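Local coordinates for protein (thiaminase I) (Bacillus subtilis, PDB 3THI) that cleaves thiamin by base exchange, passing its pyrimidine-methyl group from the thiazole to another nucleophile such as pyridine, at residues Leu50-Leu55 with Lys279-Val284; Asp23-Gln28 with Val32-Thr37; Thr37-Asp40 with Asp45-Asp48. All coordinates share one frame; numbering follows the deposited sequence.

How the interactions relate
The three contacts lie on the same side of the chain's centre, in an alpha/beta region consistent with the periplasmic-binding-protein-like fold. Interaction 2 comes first along the chain, joining helix 14-28 to strand 33-36. Interaction 3 follows in the loop leading to strand 52-56 and shares Thr-37 with interaction 2. Interaction 1 comes last, bringing that strand against helix 275-286, more than 200 residues further on. The centres of interactions 1 and 2 are about 11 Å apart, those of 1 and 3 about 12 Å, and those of 2 and 3 about 17 Å. Interaction 1 touches both others: its helix packs on interaction 2, its strand segment on Trp-39 and Pro-46 of interaction 3.

Interaction 1 of 3, residues Leu50-Leu55 with Lys279-Val284; sequences LDVFVL and KKLANV
Strand 52-56 of the alpha/beta fold meets helix 275-286 where Val-52 packs on Leu-281 and Ala-282. Both branches of the valine are used. CG2 lies against Leu-281, 3.7 Å from CD2 of that leucine, while CG1 rests over the helix backbone, 4.0 Å from CA of Ala-282, with the CB methyl of Ala-282 a little further off. With CG1 of Val-52 anti to the backbone N (chi1 -177°), this branch is sent to the backbone of Ala-282 and CG2 is left for the Leu-281 side chain. CD2 of Leu-281 comes across to the valine at an oblique angle; CB of Val-52 is 3.9 Å from the same CD2. The contact is apolar throughout and buried. In this periplasmic-binding-protein-like arrangement, strand 52-56 runs between strands 2-6 (parallel) and 260-269 (antiparallel): the backbone of Val-52 bonds to Lys-4 and Ala-6, and that of Phe-53 to Ser-267. Next to Val-52, Asp-51 receives the backbone N of Lys-4 at OD2 and pairs with Thr-272 OG1 through OD1. Within the helix, Lys-279 O is gripped twice by Asn-283, from its backbone N and from ND2 (3.0 Å), the two donors arriving from opposite faces of the carbonyl plane. Asn-283 OD1 in turn accepts from Asp-78 N.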
ATOM      1  N   LEU A  50      -1.406  -4.723 -23.007  1.00 14.81           N
ATOM      2  CA  LEU A  50      -1.373  -3.696 -21.973  1.00 14.17           C
ATOM      3  C   LEU A  50       0.083  -3.240 -21.939  1.00 16.17           C
ATOM      4  O   LEU A  50       0.965  -3.970 -21.465  1.00 14.60           O
ATOM      5  CB  LEU A  50      -1.777  -4.263 -20.621  1.00 10.97           C
ATOM      6  CG  LEU A  50      -1.879  -3.240 -19.488  1.00  9.13           C
ATOM      7  CD1 LEU A  50      -2.890  -2.154 -19.845  1.00 15.57           C
ATOM      8  CD2 LEU A  50      -2.301  -3.959 -18.218  1.00 12.67           C
ATOM      9  N   ASP A  51       0.322  -2.043 -22.468  1.00 13.59           N
ATOM     10  CA  ASP A  51       1.663  -1.478 -22.571  1.00 13.36           C
ATOM     11  C   ASP A  51       2.330  -1.012 -21.293  1.00 11.75           C
ATOM     12  O   ASP A  51       3.507  -1.271 -21.087  1.00 12.97           O
ATOM     13  CB  ASP A  51       1.660  -0.339 -23.584  1.00 14.91           C
ATOM     14  CG  ASP A  51       1.181  -0.782 -24.938  1.00 16.32           C
ATOM     15  OD1 ASP A  51       1.725  -1.779 -25.463  1.00 19.30           O
ATOM     16  OD2 ASP A  51       0.238  -0.149 -25.461  1.00 15.47           O
ATOM     17  N   VAL A  52       1.602  -0.252 -20.482  1.00 14.46           N
ATOM     18  CA  VAL A  52       2.123   0.278 -19.221  1.00 13.25           C
ATOM     19  C   VAL A  52       1.064   0.020 -18.156  1.00 13.01           C
ATOM     20  O   VAL A  52      -0.129   0.182 -18.398  1.00 14.20           O
ATOM     21  CB  VAL A  52       2.418   1.799 -19.314  1.00 14.30           C
ATOM     22  CG1 VAL A  52       3.015   2.311 -18.015  1.00 18.96           C
ATOM     23  CG2 VAL A  52       3.383   2.077 -20.446  1.00 17.63           C
ATOM     24  N   PHE A  53       1.509  -0.360 -16.970  1.00 10.20           N
ATOM     25  CA  PHE A  53       0.592  -0.677 -15.895  1.00 12.38           C
ATOM     26  C   PHE A  53       1.281  -0.538 -14.556  1.00 13.55           C
ATOM     27  O   PHE A  53       2.508  -0.621 -14.461  1.00 15.96           O
ATOM     28  CB  PHE A  53       0.074  -2.114 -16.063  1.00  8.25           C
ATOM     29  CG  PHE A  53       1.146  -3.099 -16.432  1.00 10.07           C
ATOM     30  CD1 PHE A  53       1.922  -3.708 -15.454  1.00 11.49           C
ATOM     31  CD2 PHE A  53       1.422  -3.376 -17.768  1.00 12.38           C
ATOM     32  CE1 PHE A  53       2.960  -4.574 -15.810  1.00 11.96           C
ATOM     33  CE2 PHE A  53       2.455  -4.236 -18.130  1.00 12.45           C
ATOM     34  CZ  PHE A  53       3.225  -4.835 -17.152  1.00 12.80           C
ATOM     35  N   VAL A  54       0.475  -0.332 -13.524  1.00  8.87           N
ATOM     36  CA  VAL A  54       0.978  -0.190 -12.178  1.00 11.67           C
ATOM     37  C   VAL A  54       0.571  -1.459 -11.427  1.00 12.03           C
ATOM     38  O   VAL A  54      -0.586  -1.872 -11.467  1.00 10.64           O
ATOM     39  CB  VAL A  54       0.410   1.086 -11.515  1.00 12.29           C
ATOM     40  CG1 VAL A  54       1.125   1.362 -10.197  1.00  9.91           C
ATOM     41  CG2 VAL A  54       0.571   2.275 -12.459  1.00 12.45           C
ATOM     42  N   LEU A  55       1.538  -2.084 -10.763  1.00 11.95           N
ATOM     43  CA  LEU A  55       1.299  -3.322 -10.034  1.00 11.19           C
ATOM     44  C   LEU A  55       1.825  -3.221  -8.615  1.00 13.41           C
ATOM     45  O   LEU A  55       2.665  -2.371  -8.321  1.00 15.52           O
ATOM     46  CB  LEU A  55       2.021  -4.473 -10.744  1.00  8.17           C
ATOM     47  CG  LEU A  55       3.543  -4.274 -10.873  1.00 11.51           C
ATOM     48  CD1 LEU A  55       4.314  -5.267 -10.006  1.00  7.72           C
ATOM     49  CD2 LEU A  55       3.957  -4.413 -12.316  1.00  7.41           C
ATOM     50  N   LYS A 279       8.235   3.616 -21.955  1.00 16.33           N
ATOM     51  CA  LYS A 279       9.134   3.999 -20.866  1.00 15.76           C
ATOM     52  C   LYS A 279       8.873   5.459 -20.515  1.00 14.71           C
ATOM     53  O   LYS A 279       8.905   5.858 -19.348  1.00 12.19           O
ATOM     54  CB  LYS A 279      10.591   3.842 -21.301  1.00 16.25           C
ATOM     55  CG  LYS A 279      11.151   2.427 -21.225  1.00 13.81           C
ATOM     56  CD  LYS A 279      12.434   2.356 -22.041  1.00 15.07           C
ATOM     57  CE  LYS A 279      13.275   1.138 -21.701  1.00 20.92           C
ATOM     58  NZ  LYS A 279      12.606  -0.141 -21.944  1.00 18.71           N
ATOM     59  N   LYS A 280       8.613   6.251 -21.548  1.00 14.77           N
ATOM     60  CA  LYS A 280       8.349   7.666 -21.385  1.00 12.46           C
ATOM     61  C   LYS A 280       7.058   7.844 -20.575  1.00 12.67           C
ATOM     62  O   LYS A 280       6.993   8.669 -19.663  1.00 13.41           O
ATOM     63  CB  LYS A 280       8.248   8.315 -22.763  1.00 16.56           C
ATOM     64  CG  LYS A 280       8.507   9.811 -22.762  1.00 26.14           C
ATOM     65  CD  LYS A 280       8.405  10.413 -24.147  1.00 28.02           C
ATOM     66  CE  LYS A 280       8.742  11.896 -24.104  1.00 31.15           C
ATOM     67  NZ  LYS A 280       8.538  12.562 -25.425  1.00 32.34           N
ATOM     68  N   LEU A 281       6.042   7.047 -20.900  1.00 13.07           N
ATOM     69  CA  LEU A 281       4.761   7.080 -20.198  1.00 12.14           C
ATOM     70  C   LEU A 281       4.915   6.607 -18.752  1.00 10.45           C
ATOM     71  O   LEU A 281       4.369   7.214 -17.831  1.00 11.01           O
ATOM     72  CB  LEU A 281       3.734   6.208 -20.935  1.00 15.74           C
ATOM     73  CG  LEU A 281       2.351   6.086 -20.289  1.00 15.29           C
ATOM     74  CD1 LEU A 281       1.679   7.453 -20.167  1.00 13.24           C
ATOM     75  CD2 LEU A 281       1.504   5.145 -21.100  1.00 15.84           C
ATOM     76  N   ALA A 282       5.643   5.509 -18.556  1.00 10.72           N
ATOM     77  CA  ALA A 282       5.884   4.987 -17.212  1.00  8.82           C
ATOM     78  C   ALA A 282       6.490   6.089 -16.335  1.00  9.62           C
ATOM     79  O   ALA A 282       6.086   6.292 -15.196  1.00  8.20           O
ATOM     80  CB  ALA A 282       6.828   3.787 -17.281  1.00  9.86           C
ATOM     81  N   ASN A 283       7.447   6.821 -16.894  1.00 11.70           N
ATOM     82  CA  ASN A 283       8.096   7.909 -16.179  1.00 13.12           C
ATOM     83  C   ASN A 283       7.137   9.032 -15.826  1.00 15.71           C
ATOM     84  O   ASN A 283       7.182   9.559 -14.710  1.00 14.85           O
ATOM     85  CB  ASN A 283       9.280   8.437 -16.978  1.00 11.71           C
ATOM     86  CG  ASN A 283      10.568   7.735 -16.612  1.00 15.07           C
ATOM     87  OD1 ASN A 283      11.097   7.919 -15.512  1.00 14.29           O
ATOM     88  ND2 ASN A 283      11.061   6.898 -17.510  1.00  9.77           N
ATOM     89  N   VAL A 284       6.282   9.404 -16.780  1.00 16.23           N
ATOM     90  CA  VAL A 284       5.280  10.449 -16.563  1.00 15.54           C
ATOM     91  C   VAL A 284       4.355   9.983 -15.433  1.00 14.03           C
ATOM     92  O   VAL A 284       4.136  10.703 -14.467  1.00 17.79           O
ATOM     93  CB  VAL A 284       4.440  10.722 -17.852  1.00 17.54           C
ATOM     94  CG1 VAL A 284       3.213  11.554 -17.522  1.00 16.79           C
ATOM     95  CG2 VAL A 284       5.283  11.452 -18.901  1.00 17.83           C
TER

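Interaction 2 of 3, residues Asp23-Gln28 with Val32-Thr37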
ATOM      1  N   ASP A  23      -3.354  14.306 -18.493  1.00 17.88           N
ATOM      2  CA  ASP A  23      -2.917  15.690 -18.567  1.00 17.10           C
ATOM      3  C   ASP A  23      -1.401  15.788 -18.708  1.00 17.68           C
ATOM      4  O   ASP A  23      -0.901  16.453 -19.618  1.00 17.50           O
ATOM      5  CB  ASP A  23      -3.384  16.461 -17.334  1.00 19.86           C
ATOM      6  CG  ASP A  23      -3.052  17.935 -17.405  1.00 22.39           C
ATOM      7  OD1 ASP A  23      -2.976  18.490 -18.527  1.00 27.29           O
ATOM      8  OD2 ASP A  23      -2.876  18.541 -16.330  1.00 25.21           O
ATOM      9  N   GLN A  24      -0.671  15.114 -17.825  1.00 15.82           N
ATOM     10  CA  GLN A  24       0.789  15.148 -17.886  1.00 16.27           C
ATOM     11  C   GLN A  24       1.356  14.500 -19.161  1.00 17.95           C
ATOM     12  O   GLN A  24       2.367  14.966 -19.699  1.00 18.60           O
ATOM     13  CB  GLN A  24       1.399  14.518 -16.636  1.00 13.88           C
ATOM     14  CG  GLN A  24       1.083  15.280 -15.370  1.00 13.77           C
ATOM     15  CD  GLN A  24       1.696  16.659 -15.356  1.00 17.17           C
ATOM     16  OE1 GLN A  24       2.795  16.867 -15.859  1.00 18.64           O
ATOM     17  NE2 GLN A  24       0.991  17.613 -14.766  1.00 22.22           N
ATOM     18  N   TRP A  25       0.704  13.444 -19.648  1.00 15.90           N
ATOM     19  CA  TRP A  25       1.144  12.776 -20.874  1.00 18.10           C
ATOM     20  C   TRP A  25       0.962  13.708 -22.078  1.00 21.21           C
ATOM     21  O   TRP A  25       1.873  13.867 -22.889  1.00 22.11           O
ATOM     22  CB  TRP A  25       0.347  11.497 -21.109  1.00 14.31           C
ATOM     23  CG  TRP A  25       0.714  10.768 -22.379  1.00 14.93           C
ATOM     24  CD1 TRP A  25      -0.113  10.491 -23.433  1.00 17.87           C
ATOM     25  CD2 TRP A  25       1.978  10.161 -22.698  1.00 16.48           C
ATOM     26  NE1 TRP A  25       0.550   9.740 -24.378  1.00 17.59           N
ATOM     27  CE2 TRP A  25       1.835   9.525 -23.951  1.00 15.95           C
ATOM     28  CE3 TRP A  25       3.219  10.100 -22.043  1.00 12.13           C
ATOM     29  CZ2 TRP A  25       2.880   8.826 -24.563  1.00 12.86           C
ATOM     30  CZ3 TRP A  25       4.259   9.408 -22.656  1.00 10.37           C
ATOM     31  CH2 TRP A  25       4.081   8.781 -23.903  1.00 12.56           C
ATOM     32  N   GLN A  26      -0.221  14.316 -22.183  1.00 21.01           N
ATOM     33  CA  GLN A  26      -0.543  15.243 -23.272  1.00 23.16           C
ATOM     34  C   GLN A  26       0.389  16.446 -23.374  1.00 22.98           C
ATOM     35  O   GLN A  26       0.577  16.999 -24.458  1.00 23.58           O
ATOM     36  CB  GLN A  26      -1.985  15.742 -23.138  1.00 25.18           C
ATOM     37  CG  GLN A  26      -3.027  14.760 -23.641  1.00 32.35           C
ATOM     38  CD  GLN A  26      -4.452  15.228 -23.384  1.00 37.57           C
ATOM     39  OE1 GLN A  26      -4.708  16.015 -22.461  1.00 37.98           O
ATOM     40  NE2 GLN A  26      -5.391  14.735 -24.192  1.00 33.21           N
ATOM     41  N   ARG A  27       0.974  16.851 -22.251  1.00 26.08           N
ATOM     42  CA  ARG A  27       1.872  18.001 -22.233  1.00 27.97           C
ATOM     43  C   ARG A  27       3.159  17.793 -23.038  1.00 28.87           C
ATOM     44  O   ARG A  27       3.693  18.738 -23.630  1.00 26.03           O
ATOM     45  CB  ARG A  27       2.181  18.422 -20.784  1.00 28.55           C
ATOM     46  CG  ARG A  27       0.948  18.929 -20.030  1.00 29.83           C
ATOM     47  CD  ARG A  27       1.284  19.634 -18.718  1.00 36.31           C
ATOM     48  NE  ARG A  27       0.068  19.994 -17.979  1.00 40.50           N
ATOM     49  CZ  ARG A  27       0.026  20.298 -16.680  1.00 43.96           C
ATOM     50  NH1 ARG A  27       1.136  20.299 -15.953  1.00 42.71           N
ATOM     51  NH2 ARG A  27      -1.136  20.570 -16.096  1.00 40.41           N
ATOM     52  N   GLN A  28       3.618  16.546 -23.105  1.00 28.16           N
ATOM     53  CA  GLN A  28       4.838  16.210 -23.832  1.00 26.79           C
ATOM     54  C   GLN A  28       4.611  15.297 -25.031  1.00 23.59           C
ATOM     55  O   GLN A  28       5.408  15.278 -25.956  1.00 24.41           O
ATOM     56  CB  GLN A  28       5.889  15.628 -22.870  1.00 33.64           C
ATOM     57  CG  GLN A  28       5.321  14.809 -21.699  1.00 39.15           C
ATOM     58  CD  GLN A  28       5.820  15.288 -20.325  1.00 42.25           C
ATOM     59  OE1 GLN A  28       5.450  16.368 -19.853  1.00 44.20           O
ATOM     60  NE2 GLN A  28       6.642  14.469 -19.674  1.00 39.65           N
ATOM     61  N   VAL A  32      -0.032  11.059 -28.955  1.00 29.27           N
ATOM     62  CA  VAL A  32      -0.076   9.657 -28.580  1.00 27.31           C
ATOM     63  C   VAL A  32      -1.251   9.449 -27.642  1.00 29.41           C
ATOM     64  O   VAL A  32      -1.264   9.944 -26.508  1.00 31.73           O
ATOM     65  CB  VAL A  32       1.224   9.216 -27.887  1.00 27.90           C
ATOM     66  CG1 VAL A  32       1.160   7.703 -27.553  1.00 25.86           C
ATOM     67  CG2 VAL A  32       2.415   9.541 -28.782  1.00 20.14           C
ATOM     68  N   LYS A  33      -2.231   8.696 -28.124  1.00 26.73           N
ATOM     69  CA  LYS A  33      -3.437   8.418 -27.369  1.00 27.72           C
ATOM     70  C   LYS A  33      -3.229   7.388 -26.260  1.00 27.16           C
ATOM     71  O   LYS A  33      -2.403   6.479 -26.386  1.00 28.38           O
ATOM     72  CB  LYS A  33      -4.543   7.961 -28.332  1.00 32.81           C
ATOM     73  CG  LYS A  33      -5.901   7.747 -27.687  1.00 44.00           C
ATOM     74  CD  LYS A  33      -6.971   7.380 -28.714  1.00 52.53           C
ATOM     75  CE  LYS A  33      -8.271   6.954 -28.011  1.00 58.22           C
ATOM     76  NZ  LYS A  33      -9.340   6.526 -28.973  1.00 60.20           N
ATOM     77  N   LEU A  34      -3.951   7.570 -25.158  1.00 23.00           N
ATOM     78  CA  LEU A  34      -3.894   6.653 -24.025  1.00 22.40           C
ATOM     79  C   LEU A  34      -5.239   5.959 -23.904  1.00 22.46           C
ATOM     80  O   LEU A  34      -6.280   6.603 -24.028  1.00 21.00           O
ATOM     81  CB  LEU A  34      -3.604   7.404 -22.715  1.00 19.94           C
ATOM     82  CG  LEU A  34      -2.234   8.060 -22.523  1.00 19.63           C
ATOM     83  CD1 LEU A  34      -2.082   8.543 -21.081  1.00 16.33           C
ATOM     84  CD2 LEU A  34      -1.131   7.061 -22.847  1.00 16.58           C
ATOM     85  N   GLU A  35      -5.220   4.638 -23.746  1.00 23.50           N
ATOM     86  CA  GLU A  35      -6.459   3.883 -23.571  1.00 24.33           C
ATOM     87  C   GLU A  35      -6.404   3.227 -22.200  1.00 22.71           C
ATOM     88  O   GLU A  35      -5.815   2.156 -22.034  1.00 20.91           O
ATOM     89  CB  GLU A  35      -6.650   2.821 -24.658  1.00 27.83           C
ATOM     90  CG  GLU A  35      -7.982   2.081 -24.524  1.00 33.18           C
ATOM     91  CD  GLU A  35      -8.258   1.089 -25.650  1.00 39.15           C
ATOM     92  OE1 GLU A  35      -7.961   1.392 -26.829  1.00 38.84           O
ATOM     93  OE2 GLU A  35      -8.799   0.003 -25.344  1.00 43.08           O
ATOM     94  N   PHE A  36      -6.978   3.903 -21.211  1.00 20.86           N
ATOM     95  CA  PHE A  36      -6.980   3.394 -19.849  1.00 19.80           C
ATOM     96  C   PHE A  36      -7.815   2.148 -19.724  1.00 21.07           C
ATOM     97  O   PHE A  36      -8.979   2.105 -20.124  1.00 21.38           O
ATOM     98  CB  PHE A  36      -7.435   4.461 -18.872  1.00 16.05           C
ATOM     99  CG  PHE A  36      -6.445   5.575 -18.705  1.00 14.13           C
ATOM    100  CD1 PHE A  36      -6.470   6.676 -19.552  1.00 13.39           C
ATOM    101  CD2 PHE A  36      -5.489   5.526 -17.683  1.00 14.73           C
ATOM    102  CE1 PHE A  36      -5.565   7.718 -19.388  1.00 15.60           C
ATOM    103  CE2 PHE A  36      -4.577   6.558 -17.505  1.00 13.97           C
ATOM    104  CZ  PHE A  36      -4.613   7.663 -18.360  1.00 14.59           C
ATOM    105  N   THR A  37      -7.178   1.122 -19.181  1.00 24.50           N
ATOM    106  CA  THR A  37      -7.787  -0.181 -18.994  1.00 26.31           C
ATOM    107  C   THR A  37      -7.858  -0.510 -17.514  1.00 22.70           C
ATOM    108  O   THR A  37      -7.171   0.097 -16.704  1.00 23.98           O
ATOM    109  CB  THR A  37      -6.935  -1.246 -19.695  1.00 30.82           C
ATOM    110  OG1 THR A  37      -6.585  -0.775 -21.005  1.00 38.80           O
ATOM    111  CG2 THR A  37      -7.695  -2.560 -19.819  1.00 34.75           C
TER
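The indole of Trp-25 has Leu-34 CD2 over one face, 3.4 Å above the plane and offset toward the rim, and the carbonyl oxygen of Val-32 at its edge. These groups close the beta-alpha-beta unit formed by strand 2-6, helix 14-28 and strand 33-36, the helix pressing its tryptophan onto the start of the returning strand. On helix 14-28 itself, Arg-27 and Asp-23, one turn apart, form a salt bridge with NH2 of the arginine 2.7 Å from OD2 of the aspartate. Leu-34 makes a CH-pi contact: CD2 sits 3.8 Å from the centroid of the five-membered ring of Trp-25, and CG comes to 3.4 Å from Trp-25 CD1. In the ring plane, Trp-25 NE1 donates to Val-32 O at 2.8 Å. This bond is bent, with an N-H...O angle of 138°, and the donor stands above the carbonyl plane rather than on a lone pair. The Val-32 side chain adds CG1 against the benzo ring, 3.6 Å from CZ2 of Trp-25. With CG of Trp-25 trans to the backbone N (chi1 178°), the ring swings off the helix to the strand, where bond and face contact together fix its rotation. Leu-281 of helix 275-286 and Leu-3 of strand 2-6 also touch this tryptophan. Nearer the helix, the other methyl of the leucine follows the stem of the indole, Leu-34 CD1 lying 3.8 Å from Trp-25 CB.

Interaction 3 of 3, residues Thr37-Asp40 with Asp45-Asp48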
ATOM      1  N   THR A  37      -7.178   1.122 -19.181  1.00 24.50           N
ATOM      2  CA  THR A  37      -7.787  -0.181 -18.994  1.00 26.31           C
ATOM      3  C   THR A  37      -7.858  -0.510 -17.514  1.00 22.70           C
ATOM      4  O   THR A  37      -7.171   0.097 -16.704  1.00 23.98           O
ATOM      5  CB  THR A  37      -6.935  -1.246 -19.695  1.00 30.82           C
ATOM      6  OG1 THR A  37      -6.585  -0.775 -21.005  1.00 38.80           O
ATOM      7  CG2 THR A  37      -7.695  -2.560 -19.819  1.00 34.75           C
ATOM      8  N   ASP A  38      -8.746  -1.423 -17.159  1.00 21.06           N
ATOM      9  CA  ASP A  38      -8.876  -1.850 -15.784  1.00 23.57           C
ATOM     10  C   ASP A  38      -8.045  -3.114 -15.667  1.00 21.88           C
ATOM     11  O   ASP A  38      -8.340  -4.116 -16.307  1.00 27.25           O
ATOM     12  CB  ASP A  38     -10.335  -2.163 -15.455  1.00 29.38           C
ATOM     13  CG  ASP A  38     -10.977  -1.108 -14.584  1.00 36.35           C
ATOM     14  OD1 ASP A  38     -10.915   0.090 -14.944  1.00 35.16           O
ATOM     15  OD2 ASP A  38     -11.555  -1.483 -13.538  1.00 42.03           O
ATOM     16  N   TRP A  39      -6.968  -3.049 -14.902  1.00 19.92           N
ATOM     17  CA  TRP A  39      -6.122  -4.207 -14.723  1.00 17.04           C
ATOM     18  C   TRP A  39      -5.657  -4.267 -13.282  1.00 18.86           C
ATOM     19  O   TRP A  39      -5.178  -3.274 -12.731  1.00 22.03           O
ATOM     20  CB  TRP A  39      -4.928  -4.154 -15.669  1.00 16.97           C
ATOM     21  CG  TRP A  39      -3.983  -5.312 -15.469  1.00 17.16           C
ATOM     22  CD1 TRP A  39      -4.140  -6.594 -15.925  1.00 15.56           C
ATOM     23  CD2 TRP A  39      -2.746  -5.294 -14.740  1.00 16.44           C
ATOM     24  NE1 TRP A  39      -3.076  -7.372 -15.525  1.00 15.75           N
ATOM     25  CE2 TRP A  39      -2.210  -6.598 -14.800  1.00 15.17           C
ATOM     26  CE3 TRP A  39      -2.044  -4.300 -14.045  1.00 13.76           C
ATOM     27  CZ2 TRP A  39      -1.000  -6.933 -14.190  1.00 15.87           C
ATOM     28  CZ3 TRP A  39      -0.841  -4.638 -13.438  1.00 16.71           C
ATOM     29  CH2 TRP A  39      -0.332  -5.945 -13.517  1.00 15.53           C
ATOM     30  N   ASP A  40      -5.796  -5.442 -12.681  1.00 17.33           N
ATOM     31  CA  ASP A  40      -5.412  -5.658 -11.290  1.00 18.90           C
ATOM     32  C   ASP A  40      -4.348  -6.759 -11.172  1.00 18.41           C
ATOM     33  O   ASP A  40      -4.600  -7.916 -11.517  1.00 18.67           O
ATOM     34  CB  ASP A  40      -6.673  -6.012 -10.488  1.00 19.53           C
ATOM     35  CG  ASP A  40      -6.393  -6.329  -9.027  1.00 21.24           C
ATOM     36  OD1 ASP A  40      -5.342  -5.933  -8.473  1.00 18.46           O
ATOM     37  OD2 ASP A  40      -7.257  -6.986  -8.425  1.00 21.46           O
ATOM     38  N   ASP A  45      -2.456 -11.383 -14.688  1.00 16.96           N
ATOM     39  CA  ASP A  45      -1.117 -11.178 -15.203  1.00 18.02           C
ATOM     40  C   ASP A  45      -1.254 -10.122 -16.309  1.00 19.55           C
ATOM     41  O   ASP A  45      -2.358  -9.847 -16.794  1.00 20.85           O
ATOM     42  CB  ASP A  45      -0.544 -12.484 -15.747  1.00 17.59           C
ATOM     43  CG  ASP A  45      -0.195 -13.475 -14.647  1.00 16.75           C
ATOM     44  OD1 ASP A  45       0.112 -13.061 -13.497  1.00 14.47           O
ATOM     45  OD2 ASP A  45      -0.208 -14.686 -14.950  1.00 20.86           O
ATOM     46  N   PRO A  46      -0.143  -9.474 -16.685  1.00 19.96           N
ATOM     47  CA  PRO A  46      -0.198  -8.447 -17.727  1.00 19.44           C
ATOM     48  C   PRO A  46      -0.658  -8.956 -19.088  1.00 20.56           C
ATOM     49  O   PRO A  46      -0.095  -9.920 -19.611  1.00 21.82           O
ATOM     50  CB  PRO A  46       1.253  -7.981 -17.808  1.00 18.32           C
ATOM     51  CG  PRO A  46       1.756  -8.205 -16.415  1.00 21.32           C
ATOM     52  CD  PRO A  46       1.211  -9.575 -16.126  1.00 19.03           C
ATOM     53  N   PRO A  47      -1.742  -8.367 -19.638  1.00 18.65           N
ATOM     54  CA  PRO A  47      -2.229  -8.790 -20.957  1.00 17.31           C
ATOM     55  C   PRO A  47      -1.176  -8.362 -21.992  1.00 18.06           C
ATOM     56  O   PRO A  47      -0.516  -7.336 -21.825  1.00 16.37           O
ATOM     57  CB  PRO A  47      -3.523  -7.973 -21.120  1.00 17.34           C
ATOM     58  CG  PRO A  47      -4.005  -7.802 -19.721  1.00 15.71           C
ATOM     59  CD  PRO A  47      -2.716  -7.474 -18.985  1.00 18.26           C
ATOM     60  N   ASP A  48      -1.009  -9.152 -23.046  1.00 19.26           N
ATOM     61  CA  ASP A  48      -0.038  -8.843 -24.089  1.00 21.84           C
ATOM     62  C   ASP A  48      -0.176  -7.429 -24.666  1.00 21.73           C
ATOM     63  O   ASP A  48       0.819  -6.809 -25.059  1.00 21.39           O
ATOM     64  CB  ASP A  48      -0.153  -9.857 -25.234  1.00 28.67           C
ATOM     65  CG  ASP A  48       0.358 -11.242 -24.859  1.00 32.56           C
ATOM     66  OD1 ASP A  48       0.385 -11.593 -23.655  1.00 32.48           O
ATOM     67  OD2 ASP A  48       0.723 -11.984 -25.796  1.00 33.31           O
TER
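Trp-39 sits in an extended backbone and faces a polyproline-II-like run at Pro-46 and Pro-47, the CA atoms of Trp-39 and Pro-46 lying 7.9 Å apart. Neither segment is regular helix or strand. Both belong to the loop that joins strands 33-36 and 52-56 in the periplasmic-binding-protein-like fold, and the tryptophan ties one limb of this loop to the other. The extended first torsion of Trp-39 (chi1 177°) carries the indole across the gap. There NE1 of Trp-39 donates to the backbone O of Asp-45 at 2.9 Å. The N-H points fairly straight at the oxygen, at 155°, yet it arrives from well above the carbonyl plane, 72° out of it, so no lone pair is addressed. The two prolines pack beside this bond and meet the indole obliquely. Pro-47 places CD 3.5 Å from CD1 of Trp-39 and equally close to NE1, while Pro-46 puts CG 3.8 Å from CZ2 of Trp-39, on the benzo ring. The buried indole N-H is thus satisfied by main chain, with apolar proline carbons packed beside it. Trp-39 also meets the ring of Phe-53, on strand 52-56, with the planes at a steep angle, and touches Leu-50. The Asp-45 carboxylate is engaged elsewhere, in a salt bridge through OD1 with Arg-347. At the other end, Asp-40 OD1 accepts from the backbone N of Tyr-42, and OD2 of the same aspartate bonds to Tyr-10 OH and Ser-43 OG.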